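Local coordinates for major pilin backbone protein T-antigen, T13 (Streptococcus pyogenes, PDB 6BBT) that probably forms the polymerised backbone of the group A streptococcal pilus and presents the T antigen used in serotyping, at residues I24-T29 against V65-T70; K114-D119 against V144-R149; I35-T40 against G54-L59. All coordinates share one frame; numbering follows the deposited sequence.

Interaction 1 of 3, residues I24-T29 against V65-T70; sequences ILMPKT and VSYDNT
The segments run roughly antiparallel, 147° apart, and meet as strands where Thr29 and Tyr67 form a hydrogen-bonded pair: Tyr67 N bonds to Thr29 O (2.8 Å), and Thr29 N to Tyr67 O (3.1 Å). Past that pair the backbones stay close without pairing, and side chains take over. The amide of Asn69 reaches across, its ND2 donating to Met26 O at 2.7 Å with the acceptor in the amide plane. Its rotation is set further by Leu187 O, which takes a second bond from ND2, and by Glu189 N, which donates to OD1. Met26 CG lies anti to the backbone N (chi1 -179°), and two bends further out bring SD obliquely to the Tyr67 ring, 3.9 Å from CD1. A water bridges Met26 N (3.0 Å) and Asn69 O (2.7 Å). On the outer side, Lys28 CG rests 3.8 Å from Asp68 CB, while the extended lysine runs on to a salt bridge with Glu189. In the conformer described, one of two, Asp68 OD1 accepts from Thr70 N in an Asx turn around Asn69, so that turn is less certain. The arrangement sets a Met-aromatic contact at the end of an antiparallel strand pair. Through Leu187 and Glu189 it also ties the Spy0128-like isopeptide domain to the following domain of the pilin.

Interaction 2 of 3, residues K114-D119 against V144-R149; sequences KKWTVD and VKKPIR
Trp116 lays one face of its indole against Ile148; the tryptophan is the centre of the contact and the isoleucine its chief partner. Ile148 CA stands 3.8 Å from the centroid of the six-membered ring, only 9° off the ring normal, a CH-pi contact with the backbone itself. The isoleucine side chain then runs back across the indole in the opposite sense to the tryptophan: CG1 touches Trp116 CE3 at 3.6 Å, CG2 lies over the ring system near CD2 and CG, and CD1 reaches CB. Ile148 CD1 goes on to meet Val118 CG2 at 3.9 Å, the two side chains crossing at about a right angle.

The far end of the indole is met by backbone. Trp116 CH2 is 3.4 Å from Pro147 O, and CZ2 is 3.7 Å from Arg149 N. Lys146 adds its aliphatic stem, CG sitting 3.9 Å from Trp116 CZ3. The segments share no direct hydrogen bond. Instead a water in the plane of the indole accepts from Trp116 NE1 (3.1 Å) and donates to Arg149 O (2.8 Å), tying down the polar edge of the ring.

In the next shell, Phe150 meets Trp116 edge-to-face and Ser137 OG bonds to Lys146 O, while Arg149 turns its guanidinium away to a salt bridge with Glu151. Strand 116-123 runs between strands 93-101 and 131-139, with Val99 and Tyr97 bonding to it on one flank and Lys138 and Val136 on the other. Strand 148-166 belongs to a different sheet, paired with strand 10-17, whose Leu11 touches both Val118 and Ile148. Trp116 therefore packs between two sheets of the domain.

Interaction 3 of 3, residues I35-T40 against G54-L59; sequences IEPDTT and GETTGL
Asp38, whose backbone passes beside Gly54, has its OD1 held twice from within its own segment: Thr40 OG1 meets it at 3.1 Å on the syn side, and Thr40 N adds a weak bond at 3.4 Å. These bonds bridge the bend of the chain after the strand. Across the contact no hydrogen bond forms, and the joining is by van der Waals contact. The Pro37 ring leans toward the loop, with CB 3.4 Å from Gly54 O. On the same ring, CG touches Thr56 CG2 at 3.6 Å, the two side chains crossing at about a right angle. With chi1 at 60°, Thr56 holds its methyl anti to the carbonyl carbon, where it meets CG and CD of the proline together. Further along, Ile35 CG2 meets Leu59 CD2 at 3.8 Å, again nearly at right angles. Leu59 is brought round by a type II turn, closed by Leu59 N bonding to Thr56 O (3.1 Å), with Gly58 in it at positive phi (85°).

Strand 93-101 bonds to both segments: Arg96 makes backbone bonds with both Asp38 and Gly54, and Tyr97 OH bonds to Glu55 O. Phe84 touches Ile35 and Leu59 alike. The loop that holds 54-59 runs from strand 51-53 to strand 62-67 and is folded against the end of strand 29-37.

All three contacts reach the same mixed sheet of the Spy0128-like domain and none touches another. Interactions 1 and 3 use the two ends of strand 29-37: 24-29 leads into it and 35-40 leaves it, and their centres are 31 Å apart. Both segments of interaction 3 fall in the chain between those of interaction 1. Interactions 2 and 3 are the closest neighbours, with centres 16 Å apart and nearest atoms about 5 Å, and strand 93-101 bonds to segments of both. The centres of interactions 1 and 2 are 25 Å apart, their nearest atoms about 9 Å; interaction 1 lies near the middle of the chain, where the next domain begins to make contact.

Interaction 1 of 3, residues I24-T29 against V65-T70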
loop_
_atom_site.group_PDB
_atom_site.type_symbol
_atom_site.label_atom_id
_atom_site.label_comp_id
_atom_site.label_asym_id
_atom_site.label_seq_id
_atom_site.Cartn_x
_atom_site.Cartn_y
_atom_site.Cartn_z
ATOM N N ILE A 24 11.709 -1.397 4.128
ATOM C CA ILE A 24 10.253 -1.507 4.203
ATOM C C ILE A 24 9.762 -2.373 3.050
ATOM O O ILE A 24 10.259 -2.275 1.900
ATOM C CB ILE A 24 9.615 -0.104 4.180
ATOM C CG1 ILE A 24 9.966 0.611 5.502
ATOM C CG2 ILE A 24 8.098 -0.182 3.982
ATOM C CD1 ILE A 24 9.558 2.060 5.544
ATOM N N LEU A 25 8.806 -3.241 3.354
ATOM C CA LEU A 25 8.202 -4.099 2.308
ATOM C C LEU A 25 7.130 -3.322 1.537
ATOM O O LEU A 25 6.143 -2.905 2.123
ATOM C CB LEU A 25 7.564 -5.342 2.915
ATOM C CG LEU A 25 8.444 -6.446 3.448
ATOM C CD1 LEU A 25 7.567 -7.646 3.816
ATOM C CD2 LEU A 25 9.512 -6.822 2.417
ATOM N N MET A 26 7.344 -3.141 0.233
ATOM C CA MET A 26 6.293 -2.606 -0.666
ATOM C C MET A 26 5.073 -3.563 -0.624
ATOM O O MET A 26 5.260 -4.791 -0.729
ATOM C CB MET A 26 6.833 -2.528 -2.104
ATOM C CG MET A 26 5.864 -1.970 -3.153
ATOM S SD MET A 26 5.774 -0.163 -3.057
ATOM C CE MET A 26 7.303 0.286 -3.881
ATOM N N PRO A 27 3.844 -3.028 -0.445
ATOM C CA PRO A 27 2.696 -3.929 -0.522
ATOM C C PRO A 27 2.511 -4.569 -1.908
ATOM O O PRO A 27 2.710 -3.920 -2.930
ATOM C CB PRO A 27 1.505 -3.033 -0.160
ATOM C CG PRO A 27 1.968 -1.631 -0.354
ATOM C CD PRO A 27 3.444 -1.648 -0.082
ATOM N N LYS A 28 2.126 -5.836 -1.923
ATOM C CA LYS A 28 1.708 -6.492 -3.158
ATOM C C LYS A 28 0.256 -6.104 -3.451
ATOM O O LYS A 28 -0.668 -6.585 -2.795
ATOM C CB LYS A 28 1.878 -8.007 -3.087
ATOM C CG LYS A 28 1.630 -8.682 -4.435
ATOM C CD LYS A 28 1.573 -10.181 -4.355
ATOM C CE LYS A 28 0.992 -10.741 -5.644
ATOM N NZ LYS A 28 0.893 -12.209 -5.530
ATOM N N THR A 29 0.062 -5.208 -4.418
ATOM C CA THR A 29 -1.266 -4.647 -4.670
ATOM C C THR A 29 -1.349 -4.046 -6.070
ATOM O O THR A 29 -0.335 -3.950 -6.773
ATOM C CB THR A 29 -1.636 -3.587 -3.599
ATOM O OG1 THR A 29 -3.044 -3.313 -3.638
ATOM C CG2 THR A 29 -0.840 -2.305 -3.794
ATOM N N VAL A 65 -1.818 -0.774 -12.722
ATOM C CA VAL A 65 -0.390 -1.008 -12.475
ATOM C C VAL A 65 -0.346 -1.890 -11.230
ATOM O O VAL A 65 -1.268 -1.860 -10.409
ATOM C CB VAL A 65 0.464 0.276 -12.248
ATOM C CG1 VAL A 65 0.539 1.150 -13.492
ATOM C CG2 VAL A 65 -0.019 1.072 -11.047
ATOM N N SER A 66 0.732 -2.656 -11.111
ATOM C CA SER A 66 0.875 -3.648 -10.056
ATOM C C SER A 66 2.166 -3.419 -9.336
ATOM O O SER A 66 3.185 -3.162 -9.984
ATOM C CB SER A 66 0.916 -5.052 -10.664
ATOM O OG SER A 66 -0.308 -5.294 -11.310
ATOM N N TYR A 67 2.113 -3.524 -8.008
ATOM C CA TYR A 67 3.309 -3.561 -7.169
ATOM C C TYR A 67 3.452 -4.920 -6.497
ATOM O O TYR A 67 2.469 -5.608 -6.262
ATOM C CB TYR A 67 3.209 -2.487 -6.089
ATOM C CG TYR A 67 3.378 -1.122 -6.637
ATOM C CD1 TYR A 67 4.642 -0.569 -6.763
ATOM C CD2 TYR A 67 2.282 -0.372 -7.058
ATOM C CE1 TYR A 67 4.823 0.705 -7.271
ATOM C CE2 TYR A 67 2.447 0.903 -7.593
ATOM C CZ TYR A 67 3.726 1.439 -7.696
ATOM O OH TYR A 67 3.931 2.711 -8.196
ATOM N N ASP A 68 4.672 -5.335 -6.205
ATOM C CA ASP A 68 4.850 -6.491 -5.338
ATOM C C ASP A 68 5.981 -6.279 -4.361
ATOM O O ASP A 68 6.660 -5.242 -4.380
ATOM C CB ASP A 68 4.932 -7.796 -6.149
ATOM C CG ASP A 68 6.241 -7.973 -6.895
ATOM O OD1 ASP A 68 7.302 -7.432 -6.499
ATOM O OD2 ASP A 68 6.184 -8.720 -7.888
ATOM N N ASN A 69 6.141 -7.249 -3.477
ATOM C CA ASN A 69 7.080 -7.140 -2.360
ATOM C C ASN A 69 8.543 -6.961 -2.789
ATOM O O ASN A 69 9.345 -6.472 -2.015
ATOM C CB ASN A 69 6.998 -8.363 -1.457
ATOM C CG ASN A 69 5.633 -8.550 -0.776
ATOM O OD1 ASN A 69 5.287 -9.670 -0.460
ATOM N ND2 ASN A 69 4.863 -7.481 -0.575
ATOM N N THR A 70 8.892 -7.384 -3.999
ATOM C CA THR A 70 10.245 -7.188 -4.509
ATOM C C THR A 70 10.519 -5.773 -5.034
ATOM O O THR A 70 11.664 -5.448 -5.351
ATOM C CB THR A 70 10.588 -8.180 -5.641
ATOM O OG1 THR A 70 9.764 -7.940 -6.774
ATOM C CG2 THR A 70 10.438 -9.623 -5.193
HETATM O O HOH W 1 9.836 -4.006 -1.103
#

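Interaction 2 of 3, residues K114-D119 against V144-R149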
loop_
_atom_site.group_PDB
_atom_site.type_symbol
_atom_site.label_atom_id
_atom_site.label_comp_id
_atom_site.label_asym_id
_atom_site.label_seq_id
_atom_site.Cartn_x
_atom_site.Cartn_y
_atom_site.Cartn_z
ATOM N N LYS A 114 -7.086 12.806 -6.586
ATOM C CA LYS A 114 -7.148 13.809 -7.658
ATOM C C LYS A 114 -7.926 13.369 -8.887
ATOM O O LYS A 114 -7.835 12.219 -9.332
ATOM C CB LYS A 114 -5.766 14.253 -8.122
ATOM C CG LYS A 114 -5.216 15.445 -7.370
ATOM C CD LYS A 114 -4.059 16.065 -8.141
ATOM C CE LYS A 114 -3.242 17.008 -7.276
ATOM N NZ LYS A 114 -4.036 18.196 -6.867
ATOM N N LYS A 115 -8.666 14.326 -9.448
ATOM C CA LYS A 115 -9.407 14.134 -10.685
ATOM C C LYS A 115 -8.692 14.828 -11.826
ATOM O O LYS A 115 -8.309 16.000 -11.711
ATOM C CB LYS A 115 -10.801 14.741 -10.570
ATOM C CG LYS A 115 -11.611 14.297 -9.373
ATOM C CD LYS A 115 -11.932 12.832 -9.438
ATOM C CE LYS A 115 -12.906 12.462 -8.333
ATOM N NZ LYS A 115 -13.456 11.129 -8.615
ATOM N N TRP A 116 -8.559 14.121 -12.937
ATOM C CA TRP A 116 -7.902 14.639 -14.111
ATOM C C TRP A 116 -8.914 14.726 -15.236
ATOM O O TRP A 116 -9.854 13.928 -15.300
ATOM C CB TRP A 116 -6.761 13.712 -14.500
ATOM C CG TRP A 116 -5.662 13.734 -13.515
ATOM C CD1 TRP A 116 -5.620 13.095 -12.310
ATOM C CD2 TRP A 116 -4.445 14.472 -13.623
ATOM N NE1 TRP A 116 -4.437 13.372 -11.669
ATOM C CE2 TRP A 116 -3.698 14.224 -12.447
ATOM C CE3 TRP A 116 -3.921 15.340 -14.589
ATOM C CZ2 TRP A 116 -2.442 14.796 -12.220
ATOM C CZ3 TRP A 116 -2.666 15.889 -14.380
ATOM C CH2 TRP A 116 -1.937 15.618 -13.200
ATOM N N THR A 117 -8.716 15.697 -16.118
ATOM C CA THR A 117 -9.567 15.860 -17.286
ATOM C C THR A 117 -8.729 15.728 -18.536
ATOM O O THR A 117 -7.568 16.137 -18.569
ATOM C CB THR A 117 -10.382 17.179 -17.275
ATOM O OG1 THR A 117 -11.255 17.199 -18.415
ATOM C CG2 THR A 117 -9.488 18.399 -17.287
ATOM N N VAL A 118 -9.330 15.122 -19.550
ATOM C CA VAL A 118 -8.638 14.724 -20.753
ATOM C C VAL A 118 -9.469 15.148 -21.968
ATOM O O VAL A 118 -10.618 14.724 -22.094
ATOM C CB VAL A 118 -8.443 13.194 -20.791
ATOM C CG1 VAL A 118 -7.721 12.772 -22.064
ATOM C CG2 VAL A 118 -7.657 12.727 -19.573
ATOM N N ASP A 119 -8.882 15.973 -22.843
ATOM C CA ASP A 119 -9.474 16.279 -24.154
ATOM C C ASP A 119 -8.772 15.507 -25.255
ATOM O O ASP A 119 -7.564 15.622 -25.427
ATOM C CB ASP A 119 -9.398 17.780 -24.449
ATOM C CG ASP A 119 -10.389 18.581 -23.639
ATOM O OD1 ASP A 119 -11.378 18.019 -23.128
ATOM O OD2 ASP A 119 -10.192 19.797 -23.520
ATOM N N VAL A 144 -3.566 24.410 -16.357
ATOM C CA VAL A 144 -2.195 23.980 -16.586
ATOM C C VAL A 144 -2.149 22.579 -17.187
ATOM O O VAL A 144 -2.537 21.600 -16.545
ATOM C CB VAL A 144 -1.392 24.008 -15.269
ATOM C CG1 VAL A 144 0.008 23.440 -15.466
ATOM C CG2 VAL A 144 -1.336 25.427 -14.724
ATOM N N LYS A 145 -1.644 22.487 -18.411
ATOM C CA LYS A 145 -1.426 21.210 -19.049
ATOM C C LYS A 145 -0.264 20.501 -18.361
ATOM O O LYS A 145 0.773 21.112 -18.096
ATOM C CB LYS A 145 -1.126 21.385 -20.532
ATOM C CG LYS A 145 -2.283 21.954 -21.331
ATOM C CD LYS A 145 -1.879 22.176 -22.778
ATOM C CE LYS A 145 -1.151 23.502 -22.975
ATOM N NZ LYS A 145 -2.113 24.639 -23.092
ATOM N N LYS A 146 -0.469 19.226 -18.031
ATOM C CA LYS A 146 0.599 18.378 -17.504
ATOM C C LYS A 146 0.210 16.903 -17.593
ATOM O O LYS A 146 -0.981 16.577 -17.596
ATOM C CB LYS A 146 0.964 18.765 -16.068
ATOM C CG LYS A 146 -0.209 18.844 -15.128
ATOM C CD LYS A 146 0.220 18.942 -13.671
ATOM C CE LYS A 146 0.414 20.370 -13.207
ATOM N NZ LYS A 146 0.355 20.413 -11.719
ATOM N N PRO A 147 1.212 16.009 -17.680
ATOM C CA PRO A 147 0.911 14.588 -17.760
ATOM C C PRO A 147 0.236 14.081 -16.485
ATOM O O PRO A 147 0.422 14.649 -15.410
ATOM C CB PRO A 147 2.282 13.942 -17.996
ATOM C CG PRO A 147 3.269 14.917 -17.474
ATOM C CD PRO A 147 2.663 16.269 -17.684
ATOM N N ILE A 148 -0.594 13.058 -16.625
ATOM C CA ILE A 148 -1.309 12.494 -15.485
ATOM C C ILE A 148 -0.338 11.696 -14.620
ATOM O O ILE A 148 0.281 10.777 -15.105
ATOM C CB ILE A 148 -2.473 11.596 -15.938
ATOM C CG1 ILE A 148 -3.471 12.442 -16.749
ATOM C CG2 ILE A 148 -3.154 10.970 -14.722
ATOM C CD1 ILE A 148 -4.788 11.764 -17.051
ATOM N N ARG A 149 -0.218 12.064 -13.349
ATOM C CA ARG A 149 0.619 11.326 -12.392
ATOM C C ARG A 149 -0.136 11.203 -11.088
ATOM O O ARG A 149 -0.449 12.217 -10.461
ATOM C CB ARG A 149 1.930 12.068 -12.151
ATOM C CG ARG A 149 2.796 11.535 -11.018
ATOM C CD ARG A 149 4.078 12.348 -10.946
ATOM N NE ARG A 149 5.021 11.856 -9.945
ATOM C CZ ARG A 149 5.003 12.150 -8.644
ATOM N NH1 ARG A 149 4.074 12.954 -8.115
ATOM N NH2 ARG A 149 5.938 11.626 -7.851
HETATM O O HOH W 2 -2.749 13.131 -9.101
#

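Interaction 3 of 3, residues I35-T40 against G54-L59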
loop_
_atom_site.group_PDB
_atom_site.type_symbol
_atom_site.label_atom_id
_atom_site.label_comp_id
_atom_site.label_asym_id
_atom_site.label_seq_id
_atom_site.Cartn_x
_atom_site.Cartn_y
_atom_site.Cartn_z
ATOM N N ILE A 35 -11.455 5.750 -16.589
ATOM C CA ILE A 35 -11.812 6.851 -17.475
ATOM C C ILE A 35 -13.312 6.756 -17.728
ATOM O O ILE A 35 -13.837 5.664 -17.976
ATOM C CB ILE A 35 -10.974 6.854 -18.776
ATOM C CG1 ILE A 35 -11.258 8.121 -19.581
ATOM C CG2 ILE A 35 -11.210 5.620 -19.629
ATOM C CD1 ILE A 35 -10.204 8.398 -20.614
ATOM N N GLU A 36 -13.999 7.889 -17.594
ATOM C CA GLU A 36 -15.427 7.987 -17.900
ATOM C C GLU A 36 -15.707 9.277 -18.681
ATOM O O GLU A 36 -14.911 10.217 -18.622
ATOM C CB GLU A 36 -16.257 7.954 -16.618
ATOM C CG GLU A 36 -16.082 9.168 -15.709
ATOM C CD GLU A 36 -16.868 9.061 -14.417
ATOM O OE1 GLU A 36 -17.363 7.959 -14.098
ATOM O OE2 GLU A 36 -16.995 10.083 -13.708
ATOM N N PRO A 37 -16.842 9.326 -19.414
ATOM C CA PRO A 37 -17.229 10.584 -20.068
ATOM C C PRO A 37 -17.461 11.720 -19.083
ATOM O O PRO A 37 -18.022 11.503 -18.000
ATOM C CB PRO A 37 -18.559 10.231 -20.764
ATOM C CG PRO A 37 -18.563 8.749 -20.909
ATOM C CD PRO A 37 -17.742 8.205 -19.771
ATOM N N ASP A 38 -17.030 12.920 -19.454
ATOM C CA ASP A 38 -17.487 14.135 -18.787
ATOM C C ASP A 38 -18.883 14.402 -19.367
ATOM O O ASP A 38 -19.002 14.894 -20.482
ATOM C CB ASP A 38 -16.535 15.310 -19.048
ATOM C CG ASP A 38 -16.911 16.568 -18.266
ATOM O OD1 ASP A 38 -18.044 16.665 -17.747
ATOM O OD2 ASP A 38 -16.062 17.478 -18.176
ATOM N N THR A 39 -19.911 14.039 -18.596
ATOM C CA THR A 39 -21.309 14.011 -19.069
ATOM C C THR A 39 -21.924 15.385 -19.270
ATOM O O THR A 39 -22.975 15.486 -19.895
ATOM C CB THR A 39 -22.239 13.247 -18.102
ATOM O OG1 THR A 39 -22.145 13.809 -16.788
ATOM C CG2 THR A 39 -21.880 11.771 -18.054
ATOM N N THR A 40 -21.290 16.417 -18.716
ATOM C CA THR A 40 -21.761 17.789 -18.816
ATOM C C THR A 40 -20.915 18.634 -19.762
ATOM O O THR A 40 -21.116 19.836 -19.852
ATOM C CB THR A 40 -21.788 18.439 -17.416
ATOM O OG1 THR A 40 -20.465 18.455 -16.861
ATOM C CG2 THR A 40 -22.711 17.647 -16.472
ATOM N N GLY A 54 -17.124 12.487 -23.769
ATOM C CA GLY A 54 -16.262 11.439 -24.320
ATOM C C GLY A 54 -17.057 10.214 -24.747
ATOM O O GLY A 54 -17.996 9.835 -24.071
ATOM N N GLU A 55 -16.688 9.613 -25.874
ATOM C CA GLU A 55 -17.353 8.402 -26.377
ATOM C C GLU A 55 -16.564 7.151 -25.966
ATOM O O GLU A 55 -15.337 7.109 -26.108
ATOM C CB GLU A 55 -17.559 8.482 -27.905
ATOM C CG GLU A 55 -18.902 9.122 -28.279
ATOM C CD GLU A 55 -18.954 9.757 -29.668
ATOM O OE1 GLU A 55 -18.240 9.315 -30.595
ATOM O OE2 GLU A 55 -19.745 10.715 -29.831
ATOM N N THR A 56 -17.284 6.152 -25.450
ATOM C CA THR A 56 -16.694 4.961 -24.839
ATOM C C THR A 56 -16.897 3.654 -25.612
ATOM O O THR A 56 -16.497 2.598 -25.119
ATOM C CB THR A 56 -17.269 4.745 -23.422
ATOM O OG1 THR A 56 -18.691 4.577 -23.504
ATOM C CG2 THR A 56 -16.954 5.917 -22.524
ATOM N N THR A 57 -17.485 3.707 -26.808
ATOM C CA THR A 57 -17.683 2.503 -27.626
ATOM C C THR A 57 -16.343 1.995 -28.147
ATOM O O THR A 57 -15.701 2.658 -28.959
ATOM C CB THR A 57 -18.649 2.762 -28.816
ATOM O OG1 THR A 57 -19.979 2.913 -28.309
ATOM C CG2 THR A 57 -18.634 1.608 -29.846
ATOM N N GLY A 58 -15.940 0.808 -27.684
ATOM C CA GLY A 58 -14.632 0.234 -28.014
ATOM C C GLY A 58 -13.478 0.696 -27.129
ATOM O O GLY A 58 -12.321 0.373 -27.414
ATOM N N LEU A 59 -13.778 1.451 -26.071
ATOM C CA LEU A 59 -12.740 1.950 -25.147
ATOM C C LEU A 59 -12.640 1.032 -23.948
ATOM O O LEU A 59 -13.632 0.802 -23.254
ATOM C CB LEU A 59 -13.070 3.363 -24.651
ATOM C CG LEU A 59 -12.069 4.036 -23.694
ATOM C CD1 LEU A 59 -10.736 4.334 -24.371
ATOM C CD2 LEU A 59 -12.698 5.308 -23.166
#